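Local coordinates for glucan-binding protein C (Streptococcus mutans, PDB 6CAM), which probably binds alpha-glucans such as dextran at the bacterial cell surface, through a calcium-containing site that holds glucose in this structure, at residues A[176-181]-A[326-331]; A[221-226]-A[300-305]; A[294-299]-A[337-342]. One frame throughout, in Å; residues are numbered along the deposited sequence.

Following the chain from the N terminus, residues 176-181 come first and wait until 326-331 for their partner, so interaction 1 closes the widest of the three loops. Interaction 2, between 221-226 and 300-305, is nested inside it, and the two touch where Thr331 OG1 lies 2.6 Å from Ser221 O, a probable hydrogen bond. Together they join the edge of a four-stranded antiparallel sheet to a three-stranded one, and both reach the calcium-bound glucose of chain C and the second glucose, of chain D. Interaction 3 crosses both loops: 294-299 runs directly into 300-305, while its partner 337-342 follows 326-331 and leads along the long N-terminal helix, 3-51.

Interaction 1. Residues A[176-181]-A[326-331]; sequences PTKTIF and TIWFAT. With BGC (beta-D-glucopyranose), chain D; BGC (beta-D-glucopyranose), chain C.
Residues 180-181 and 328-329 pair as antiparallel strands: Ile180 and Phe329 form the hydrogen-bonded pair, with Phe329 N 2.9 Å from Ile180 O and Ile180 N 3.2 Å from Phe329 O, and Phe181 and Trp328 follow as a non-hydrogen-bonded pair. On their face of the sheet, the Phe181 ring and the five-membered ring of Trp328 are inclined by 27° with centroids 5.2 Å apart, too far offset for a true stack. Trp328 CB instead sits over the Phe181 ring, 3.9 Å from its centroid, a CH-pi contact, while Thr326 CB meets the edge of that ring. With CG of Trp328 anti to the backbone N (chi1 -176°), the indole extends beside the turn before strand 180-184. There NE1 donates to Lys178 O over 2.6 Å, the acceptor lying in the indole plane and the donor in the carbonyl plane; this bond fixes the rotation of the ring. O2 of the chain D glucose stands over the centre of one indole face. The backbone serves the other glucose: Trp328 N donates to O3 of the chain C sugar (3.3 Å), whose O1 donates to Thr326 O (3.0 Å). Beyond the paired strands, Thr179 OG1 accepts from Thr331 N (3.2 Å) and donates to a water that in turn donates to Pro176 O and Thr331 O. Strand 325-329 is outermost in its four-stranded sheet within the chain. Ile180, Ile327 and Phe329 pack on strand 312-319, Phe329 stacking with Phe314, and Thr331 reaches strand 219-222.

Interaction 2. Residues A[221-226]-A[300-305]; sequences SLSSLN and YGAGAM. With CA (calcium ion), chain B; BGC (beta-D-glucopyranose), chain C; BGC (beta-D-glucopyranose), chain D.
Leu222 lays CD1 against Met305 CB, 3.9 Å away, the two side chains crossing at about a right angle. They flank a short antiparallel beta ladder, in which strand 219-222 borders strand 303-306 in a three-stranded sheet. Leu222 and Gly303 exchange both backbone bonds, Leu222 N to Gly303 O at 2.9 Å and Gly303 N to Leu222 O at 2.8 Å. Past the ladder, Leu225 N donates to Gly301 O (2.7 Å), anchoring the loop that builds the calcium site. Ser224 has OG anti to its own N and beside its carbonyl carbon (chi1 174°), which lets OG and O chelate the ion together, each at 2.3 Å; OG is also hydrogen-bonded to Asp285 OD1. Asn226 OD1, Glu237, a water and three hydroxyls of the chain C glucose, O2, O3 and O4, complete the eight ligands as modelled, so the ion ties sugar directly to protein, although the placing of O4, too near Ser224 OG, is doubtful. At the ladder end, one water is hydrogen-bonded to Ser223 OG (2.7 Å) and donates to Gly303 O (2.8 Å).

Interaction 3. Residues A[294-299]-A[337-342]; sequences RAATAY and VPKDPG
Ala296 O, Val337 O and Tyr299 N grip one water between the two segments: it donates to Ala296 O (2.7 Å) and Val337 O (2.8 Å) and accepts from Tyr299 N (3.1 Å). No direct hydrogen bond crosses here, so this water is the polar link. The bridge sits on a type I beta turn, Ala295 to Ala298, closed by Ala298 N to Ala295 O at 3.1 Å. The turn leads into a 3-10 segment that includes Tyr299. CG of Tyr299 takes the position between backbone N and carbonyl carbon (chi1 79°), which sets the ring over Pro338. Pro338 CB lies above the ring centre, 4.0 Å from the centroid and 10° off the normal, a CH-pi contact with the side chains crossing at about a right angle. Tyr299 CB presses on the peptide just before the proline, 3.4 Å from Val337 C. Nearer the surface, Lys339 bends at chi2 and leads its amine away, leaving CG beside Ala296 O. The contact joins the loop before strand 303-306 to the C-terminal tail; Tyr299 also packs on Ala41, and Val337 on Tyr45, of helix 3-51. The side chain of Tyr299 is about 11 Å, between nearest atoms, from a bound glucose, so the contact lies away from the sugar site. Further along the tail, Asp340 makes an Asx turn: its OD1 accepts from Gly342 N over 2.7 Å, the N-H coming from above the carboxylate plane.

Interaction 1. Residues A[176-181]-A[326-331]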
loop_
_atom_site.group_PDB
_atom_site.type_symbol
_atom_site.label_atom_id
_atom_site.label_comp_id
_atom_site.label_asym_id
_atom_site.label_seq_id
_atom_site.Cartn_x
_atom_site.Cartn_y
_atom_site.Cartn_z
ATOM N N PRO A 176 -4.917 -12.860 -4.376
ATOM C CA PRO A 176 -3.759 -12.252 -5.035
ATOM C C PRO A 176 -3.808 -10.716 -5.155
ATOM O O PRO A 176 -2.752 -10.116 -5.395
ATOM C CB PRO A 176 -3.780 -12.862 -6.442
ATOM C CG PRO A 176 -5.217 -13.187 -6.673
ATOM C CD PRO A 176 -5.799 -13.543 -5.339
ATOM N N THR A 177 -5.001 -10.102 -5.079
ATOM C CA THR A 177 -5.157 -8.637 -5.125
ATOM C C THR A 177 -4.668 -7.977 -3.835
ATOM O O THR A 177 -4.534 -6.763 -3.779
ATOM C CB THR A 177 -6.623 -8.185 -5.409
ATOM O OG1 THR A 177 -7.463 -8.450 -4.278
ATOM C CG2 THR A 177 -7.189 -8.876 -6.627
ATOM N N LYS A 178 -4.402 -8.775 -2.806
ATOM C CA LYS A 178 -3.833 -8.276 -1.565
ATOM C C LYS A 178 -2.324 -8.513 -1.520
ATOM O O LYS A 178 -1.641 -7.921 -0.714
ATOM C CB LYS A 178 -4.477 -8.966 -0.374
ATOM C CG LYS A 178 -5.957 -8.708 -0.217
ATOM C CD LYS A 178 -6.546 -9.582 0.871
ATOM C CE LYS A 178 -6.117 -9.141 2.246
ATOM N NZ LYS A 178 -6.722 -9.955 3.312
ATOM N N THR A 179 -1.866 -9.444 -2.353
ATOM C CA THR A 179 -0.506 -9.681 -2.709
ATOM C C THR A 179 0.298 -10.174 -1.532
ATOM O O THR A 179 0.055 -11.263 -1.099
ATOM C CB THR A 179 0.128 -8.527 -3.481
ATOM O OG1 THR A 179 -0.823 -7.944 -4.411
ATOM C CG2 THR A 179 1.326 -9.011 -4.245
ATOM N N ILE A 180 1.176 -9.369 -0.957
ATOM C CA ILE A 180 2.186 -9.881 -0.037
ATOM C C ILE A 180 2.433 -8.876 1.079
ATOM O O ILE A 180 2.473 -7.706 0.852
ATOM C CB ILE A 180 3.454 -10.188 -0.849
ATOM C CG1 ILE A 180 4.542 -10.900 -0.069
ATOM C CG2 ILE A 180 4.032 -8.954 -1.505
ATOM C CD1 ILE A 180 5.718 -11.213 -0.981
ATOM N N PHE A 181 2.652 -9.379 2.264
ATOM C CA PHE A 181 3.032 -8.548 3.386
ATOM C C PHE A 181 4.393 -9.175 3.763
ATOM O O PHE A 181 4.462 -10.288 4.079
ATOM C CB PHE A 181 2.021 -8.612 4.490
ATOM C CG PHE A 181 2.110 -7.481 5.444
ATOM C CD1 PHE A 181 3.296 -7.087 5.902
ATOM C CD2 PHE A 181 1.013 -6.829 5.853
ATOM C CE1 PHE A 181 3.410 -6.031 6.802
ATOM C CE2 PHE A 181 1.104 -5.779 6.736
ATOM C CZ PHE A 181 2.314 -5.405 7.214
ATOM N N THR A 326 9.089 -3.506 7.029
ATOM C CA THR A 326 7.906 -4.213 6.568
ATOM C C THR A 326 7.264 -3.433 5.435
ATOM O O THR A 326 7.377 -2.207 5.340
ATOM C CB THR A 326 6.877 -4.389 7.706
ATOM O OG1 THR A 326 6.463 -3.105 8.202
ATOM C CG2 THR A 326 7.461 -5.207 8.857
ATOM N N ILE A 327 6.598 -4.150 4.552
ATOM C CA ILE A 327 5.780 -3.502 3.563
ATOM C C ILE A 327 4.651 -4.452 3.243
ATOM O O ILE A 327 4.858 -5.656 3.122
ATOM C CB ILE A 327 6.578 -3.148 2.283
ATOM C CG1 ILE A 327 5.698 -2.423 1.262
ATOM C CG2 ILE A 327 7.169 -4.379 1.618
ATOM C CD1 ILE A 327 6.458 -1.702 0.163
ATOM N N TRP A 328 3.454 -3.904 3.158
ATOM C CA TRP A 328 2.364 -4.595 2.522
ATOM C C TRP A 328 2.347 -4.061 1.118
ATOM O O TRP A 328 2.048 -2.918 0.900
ATOM C CB TRP A 328 1.067 -4.295 3.218
ATOM C CG TRP A 328 -0.068 -5.041 2.689
ATOM C CD1 TRP A 328 -0.125 -5.829 1.547
ATOM C CD2 TRP A 328 -1.335 -5.096 3.270
ATOM N NE1 TRP A 328 -1.380 -6.353 1.401
ATOM C CE2 TRP A 328 -2.140 -5.927 2.453
ATOM C CE3 TRP A 328 -1.888 -4.541 4.437
ATOM C CZ2 TRP A 328 -3.469 -6.198 2.756
ATOM C CZ3 TRP A 328 -3.221 -4.809 4.734
ATOM C CH2 TRP A 328 -3.989 -5.634 3.896
ATOM N N PHE A 329 2.712 -4.879 0.164
ATOM C CA PHE A 329 2.769 -4.427 -1.185
ATOM C C PHE A 329 1.664 -5.174 -1.859
ATOM O O PHE A 329 1.676 -6.378 -1.872
ATOM C CB PHE A 329 4.101 -4.757 -1.884
ATOM C CG PHE A 329 4.079 -4.367 -3.331
ATOM C CD1 PHE A 329 4.323 -3.061 -3.684
ATOM C CD2 PHE A 329 3.701 -5.264 -4.302
ATOM C CE1 PHE A 329 4.239 -2.662 -5.005
ATOM C CE2 PHE A 329 3.640 -4.887 -5.626
ATOM C CZ PHE A 329 3.890 -3.584 -5.978
ATOM N N ALA A 330 0.775 -4.448 -2.515
ATOM C CA ALA A 330 -0.400 -4.996 -3.142
ATOM C C ALA A 330 -0.472 -4.248 -4.453
ATOM O O ALA A 330 -0.155 -3.064 -4.524
ATOM C CB ALA A 330 -1.658 -4.791 -2.311
ATOM N N THR A 331 -0.805 -4.956 -5.508
ATOM C CA THR A 331 -1.034 -4.295 -6.761
ATOM C C THR A 331 -2.236 -4.995 -7.345
ATOM O O THR A 331 -2.378 -6.200 -7.238
ATOM C CB THR A 331 0.194 -4.356 -7.692
ATOM O OG1 THR A 331 -0.100 -3.609 -8.871
ATOM C CG2 THR A 331 0.567 -5.807 -8.041
HETATM C C2 BGC D . -3.000 -1.478 1.062
HETATM C C3 BGC D . -3.127 -0.557 -0.175
HETATM C C4 BGC D . -1.936 -0.687 -1.119
HETATM C C5 BGC D . -0.926 -1.677 -0.551
HETATM C C6 BGC D . 0.276 -1.770 -1.446
HETATM C C1 BGC D . -1.604 -1.488 1.720
HETATM O O1 BGC D . -1.472 -0.414 2.671
HETATM O O2 BGC D . -3.426 -2.826 0.739
HETATM O O3 BGC D . -3.260 0.838 0.178
HETATM O O4 BGC D . -2.376 -1.112 -2.422
HETATM O O5 BGC D . -0.537 -1.338 0.780
HETATM O O6 BGC D . 0.891 -0.584 -1.902
HETATM C C2 BGC C . 3.942 -0.375 4.589
HETATM C C3 BGC C . 2.653 0.045 4.000
HETATM C C4 BGC C . 1.640 0.669 4.917
HETATM C C5 BGC C . 2.298 1.614 5.943
HETATM C C6 BGC C . 1.391 2.221 7.030
HETATM C C1 BGC C . 4.454 0.593 5.648
HETATM O O1 BGC C . 5.552 -0.009 6.372
HETATM O O2 BGC C . 4.574 -0.143 3.337
HETATM O O3 BGC C . 2.197 -0.904 2.992
HETATM O O4 BGC C . 1.204 1.409 3.796
HETATM O O5 BGC C . 3.392 0.926 6.558
HETATM O O6 BGC C . 1.454 3.687 7.039
HETATM O O HOH W 1 -1.141 -8.802 -7.142
#

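Interaction 2. Residues A[221-226]-A[300-305]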
loop_
_atom_site.group_PDB
_atom_site.type_symbol
_atom_site.label_atom_id
_atom_site.label_comp_id
_atom_site.label_asym_id
_atom_site.label_seq_id
_atom_site.Cartn_x
_atom_site.Cartn_y
_atom_site.Cartn_z
ATOM N N SER A 221 -2.413 -0.579 -9.743
ATOM C CA SER A 221 -2.098 0.326 -8.667
ATOM C C SER A 221 -0.706 0.022 -8.120
ATOM O O SER A 221 -0.304 -1.124 -8.014
ATOM C CB SER A 221 -3.127 0.145 -7.559
ATOM O OG SER A 221 -3.021 -1.152 -6.986
ATOM N N LEU A 222 -0.013 1.071 -7.722
ATOM C CA LEU A 222 1.205 0.986 -6.937
ATOM C C LEU A 222 0.974 1.978 -5.798
ATOM O O LEU A 222 1.598 3.038 -5.726
ATOM C CB LEU A 222 2.406 1.375 -7.786
ATOM C CG LEU A 222 2.666 0.412 -8.964
ATOM C CD1 LEU A 222 3.729 0.949 -9.895
ATOM C CD2 LEU A 222 3.049 -0.944 -8.442
ATOM N N SER A 223 0.055 1.625 -4.913
ATOM C CA SER A 223 -0.381 2.547 -3.851
ATOM C C SER A 223 0.515 2.444 -2.652
ATOM O O SER A 223 1.329 1.552 -2.552
ATOM C CB SER A 223 -1.843 2.267 -3.445
ATOM O OG SER A 223 -2.707 2.459 -4.544
ATOM N N SER A 224 0.353 3.391 -1.732
ATOM C CA SER A 224 0.902 3.276 -0.404
ATOM C C SER A 224 2.414 3.129 -0.475
ATOM O O SER A 224 2.999 2.267 0.168
ATOM C CB SER A 224 0.211 2.151 0.377
ATOM O OG SER A 224 0.825 1.931 1.636
ATOM N N LEU A 225 3.027 3.998 -1.255
ATOM C CA LEU A 225 4.464 4.092 -1.325
ATOM C C LEU A 225 4.878 5.139 -0.284
ATOM O O LEU A 225 5.155 6.254 -0.619
ATOM C CB LEU A 225 4.886 4.504 -2.707
ATOM C CG LEU A 225 4.584 3.397 -3.746
ATOM C CD1 LEU A 225 5.114 3.839 -5.074
ATOM C CD2 LEU A 225 5.169 2.044 -3.327
ATOM N N ASN A 226 4.949 4.704 0.951
ATOM C CA ASN A 226 5.284 5.572 2.072
ATOM C C ASN A 226 6.743 5.974 2.064
ATOM O O ASN A 226 7.641 5.178 1.768
ATOM C CB ASN A 226 5.043 4.850 3.398
ATOM C CG ASN A 226 3.655 4.324 3.521
ATOM O OD1 ASN A 226 3.307 3.326 2.889
ATOM N ND2 ASN A 226 2.873 4.938 4.368
ATOM N N TYR A 300 -2.379 10.356 -2.701
ATOM C CA TYR A 300 -1.206 11.070 -2.323
ATOM C C TYR A 300 0.063 10.211 -2.236
ATOM O O TYR A 300 1.131 10.706 -2.519
ATOM C CB TYR A 300 -1.471 11.781 -1.005
ATOM C CG TYR A 300 -0.338 12.611 -0.535
ATOM C CD1 TYR A 300 0.109 13.707 -1.276
ATOM C CD2 TYR A 300 0.295 12.327 0.648
ATOM C CE1 TYR A 300 1.149 14.475 -0.833
ATOM C CE2 TYR A 300 1.349 13.100 1.089
ATOM C CZ TYR A 300 1.765 14.154 0.335
ATOM O OH TYR A 300 2.782 14.951 0.783
ATOM N N GLY A 301 -0.042 8.934 -1.851
ATOM C CA GLY A 301 1.117 8.082 -1.675
ATOM C C GLY A 301 1.132 7.023 -2.760
ATOM O O GLY A 301 1.790 6.022 -2.615
ATOM N N ALA A 302 0.426 7.294 -3.838
ATOM C CA ALA A 302 0.188 6.303 -4.895
ATOM C C ALA A 302 0.828 6.650 -6.219
ATOM O O ALA A 302 0.913 7.809 -6.638
ATOM C CB ALA A 302 -1.287 6.161 -5.100
ATOM N N GLY A 303 1.185 5.589 -6.924
ATOM C CA GLY A 303 1.370 5.661 -8.334
ATOM C C GLY A 303 0.551 4.587 -8.983
ATOM O O GLY A 303 -0.255 3.881 -8.345
ATOM N N ALA A 304 0.858 4.393 -10.252
ATOM C CA ALA A 304 0.171 3.393 -11.026
ATOM C C ALA A 304 1.077 2.995 -12.147
ATOM O O ALA A 304 2.085 3.635 -12.416
ATOM C CB ALA A 304 -1.149 3.926 -11.562
ATOM N N MET A 305 0.713 1.926 -12.819
ATOM C CA MET A 305 1.471 1.528 -13.965
ATOM C C MET A 305 0.558 0.975 -14.999
ATOM O O MET A 305 -0.504 0.459 -14.670
ATOM C CB MET A 305 2.493 0.463 -13.558
ATOM C CG MET A 305 1.947 -0.889 -13.155
ATOM S SD MET A 305 3.342 -2.009 -12.879
ATOM C CE MET A 305 2.557 -3.211 -11.827
HETATM CA CA CA B . 2.935 1.155 2.195
HETATM C C2 BGC C . 3.942 -0.375 4.589
HETATM C C3 BGC C . 2.653 0.045 4.000
HETATM C C4 BGC C . 1.640 0.669 4.917
HETATM C C5 BGC C . 2.298 1.614 5.943
HETATM C C6 BGC C . 1.391 2.221 7.030
HETATM C C1 BGC C . 4.454 0.593 5.648
HETATM O O1 BGC C . 5.552 -0.009 6.372
HETATM O O2 BGC C . 4.574 -0.143 3.337
HETATM O O3 BGC C . 2.197 -0.904 2.992
HETATM O O4 BGC C . 1.204 1.409 3.796
HETATM O O5 BGC C . 3.392 0.926 6.558
HETATM O O6 BGC C . 1.454 3.687 7.039
HETATM C C2 BGC D . -3.000 -1.478 1.062
HETATM C C3 BGC D . -3.127 -0.557 -0.175
HETATM C C4 BGC D . -1.936 -0.687 -1.119
HETATM C C5 BGC D . -0.926 -1.677 -0.551
HETATM C C6 BGC D . 0.276 -1.770 -1.446
HETATM C C1 BGC D . -1.604 -1.488 1.720
HETATM O O1 BGC D . -1.472 -0.414 2.671
HETATM O O2 BGC D . -3.426 -2.826 0.739
HETATM O O3 BGC D . -3.260 0.838 0.178
HETATM O O4 BGC D . -2.376 -1.112 -2.422
HETATM O O5 BGC D . -0.537 -1.338 0.780
HETATM O O6 BGC D . 0.891 -0.584 -1.902
HETATM O O HOH W 2 -2.676 3.405 -7.070
HETATM O O HOH W 3 2.931 -0.463 0.480
#

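Interaction 3. Residues A[294-299]-A[337-342]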
loop_
_atom_site.group_PDB
_atom_site.type_symbol
_atom_site.label_atom_id
_atom_site.label_comp_id
_atom_site.label_asym_id
_atom_site.label_seq_id
_atom_site.Cartn_x
_atom_site.Cartn_y
_atom_site.Cartn_z
ATOM N N ARG A 294 -9.064 3.339 3.209
ATOM C CA ARG A 294 -10.168 4.015 3.903
ATOM C C ARG A 294 -10.318 5.478 3.431
ATOM O O ARG A 294 -11.379 6.087 3.623
ATOM C CB ARG A 294 -9.964 4.003 5.445
ATOM C CG ARG A 294 -10.398 2.747 6.211
ATOM C CD ARG A 294 -11.922 2.592 6.342
ATOM N NE ARG A 294 -12.547 1.997 5.142
ATOM C CZ ARG A 294 -13.848 1.716 4.990
ATOM N NH1 ARG A 294 -14.727 1.956 5.966
ATOM N NH2 ARG A 294 -14.276 1.180 3.844
ATOM N N ALA A 295 -9.260 6.034 2.823
ATOM C CA ALA A 295 -9.097 7.471 2.698
ATOM C C ALA A 295 -9.203 7.945 1.261
ATOM O O ALA A 295 -8.563 7.381 0.360
ATOM C CB ALA A 295 -7.753 7.869 3.272
ATOM N N ALA A 296 -9.962 9.025 1.057
ATOM C CA ALA A 296 -10.033 9.706 -0.249
ATOM C C ALA A 296 -8.693 10.288 -0.692
ATOM O O ALA A 296 -8.479 10.556 -1.870
ATOM C CB ALA A 296 -11.069 10.826 -0.204
ATOM N N THR A 297 -7.810 10.502 0.263
ATOM C CA THR A 297 -6.489 11.004 -0.016
ATOM C C THR A 297 -5.425 9.917 -0.304
ATOM O O THR A 297 -4.272 10.234 -0.413
ATOM C CB THR A 297 -6.039 11.870 1.164
ATOM O OG1 THR A 297 -6.230 11.118 2.363
ATOM C CG2 THR A 297 -6.838 13.114 1.197
ATOM N N ALA A 298 -5.806 8.645 -0.454
ATOM C CA ALA A 298 -4.859 7.571 -0.744
ATOM C C ALA A 298 -3.972 7.879 -1.991
ATOM O O ALA A 298 -2.817 7.490 -2.033
ATOM C CB ALA A 298 -5.606 6.260 -0.930
ATOM N N TYR A 299 -4.523 8.612 -2.962
ATOM C CA TYR A 299 -3.795 9.029 -4.165
ATOM C C TYR A 299 -2.445 9.666 -3.843
ATOM O O TYR A 299 -1.506 9.561 -4.607
ATOM C CB TYR A 299 -4.653 9.978 -5.003
ATOM C CG TYR A 299 -4.657 11.395 -4.475
ATOM C CD1 TYR A 299 -5.580 11.792 -3.508
ATOM C CD2 TYR A 299 -3.715 12.320 -4.911
ATOM C CE1 TYR A 299 -5.562 13.081 -2.987
ATOM C CE2 TYR A 299 -3.685 13.599 -4.392
ATOM C CZ TYR A 299 -4.627 13.975 -3.442
ATOM O OH TYR A 299 -4.626 15.251 -2.919
ATOM N N VAL A 337 -6.843 7.295 -7.161
ATOM C CA VAL A 337 -6.825 8.561 -7.866
ATOM C C VAL A 337 -7.414 9.640 -6.972
ATOM O O VAL A 337 -8.146 9.328 -6.016
ATOM C CB VAL A 337 -7.605 8.485 -9.174
ATOM C CG1 VAL A 337 -6.928 7.513 -10.130
ATOM C CG2 VAL A 337 -9.058 8.082 -8.946
ATOM N N PRO A 338 -7.121 10.911 -7.272
ATOM C CA PRO A 338 -7.735 11.958 -6.476
ATOM C C PRO A 338 -9.249 11.960 -6.684
ATOM O O PRO A 338 -9.730 11.771 -7.809
ATOM C CB PRO A 338 -7.135 13.239 -7.046
ATOM C CG PRO A 338 -6.072 12.840 -7.942
ATOM C CD PRO A 338 -6.371 11.472 -8.397
ATOM N N LYS A 339 -9.969 12.139 -5.590
ATOM C CA LYS A 339 -11.428 12.169 -5.577
ATOM C C LYS A 339 -11.961 13.542 -5.235
ATOM O O LYS A 339 -11.224 14.415 -4.806
ATOM C CB LYS A 339 -11.971 11.209 -4.532
ATOM C CG LYS A 339 -11.374 9.826 -4.523
ATOM C CD LYS A 339 -11.785 9.013 -5.719
ATOM C CE LYS A 339 -11.440 7.553 -5.460
ATOM N NZ LYS A 339 -11.688 6.693 -6.659
ATOM N N ASP A 340 -13.268 13.700 -5.434
ATOM C CA ASP A 340 -14.011 14.925 -5.135
ATOM C C ASP A 340 -13.895 15.187 -3.648
ATOM O O ASP A 340 -14.359 14.382 -2.846
ATOM C CB ASP A 340 -15.488 14.739 -5.517
ATOM C CG ASP A 340 -16.345 16.018 -5.336
ATOM O OD1 ASP A 340 -15.907 16.997 -4.681
ATOM O OD2 ASP A 340 -17.487 16.017 -5.839
ATOM N N PRO A 341 -13.266 16.302 -3.270
ATOM C CA PRO A 341 -13.137 16.604 -1.847
ATOM C C PRO A 341 -14.398 17.215 -1.216
ATOM O O PRO A 341 -14.404 17.475 -0.010
ATOM C CB PRO A 341 -12.018 17.633 -1.830
ATOM C CG PRO A 341 -12.216 18.381 -3.097
ATOM C CD PRO A 341 -12.712 17.375 -4.107
ATOM N N GLY A 342 -15.424 17.477 -2.021
ATOM C CA GLY A 342 -16.663 18.093 -1.547
ATOM C C GLY A 342 -16.554 19.606 -1.377
ATOM O O GLY A 342 -15.787 20.291 -2.079
HETATM O O HOH W 4 -7.592 8.495 -3.429
#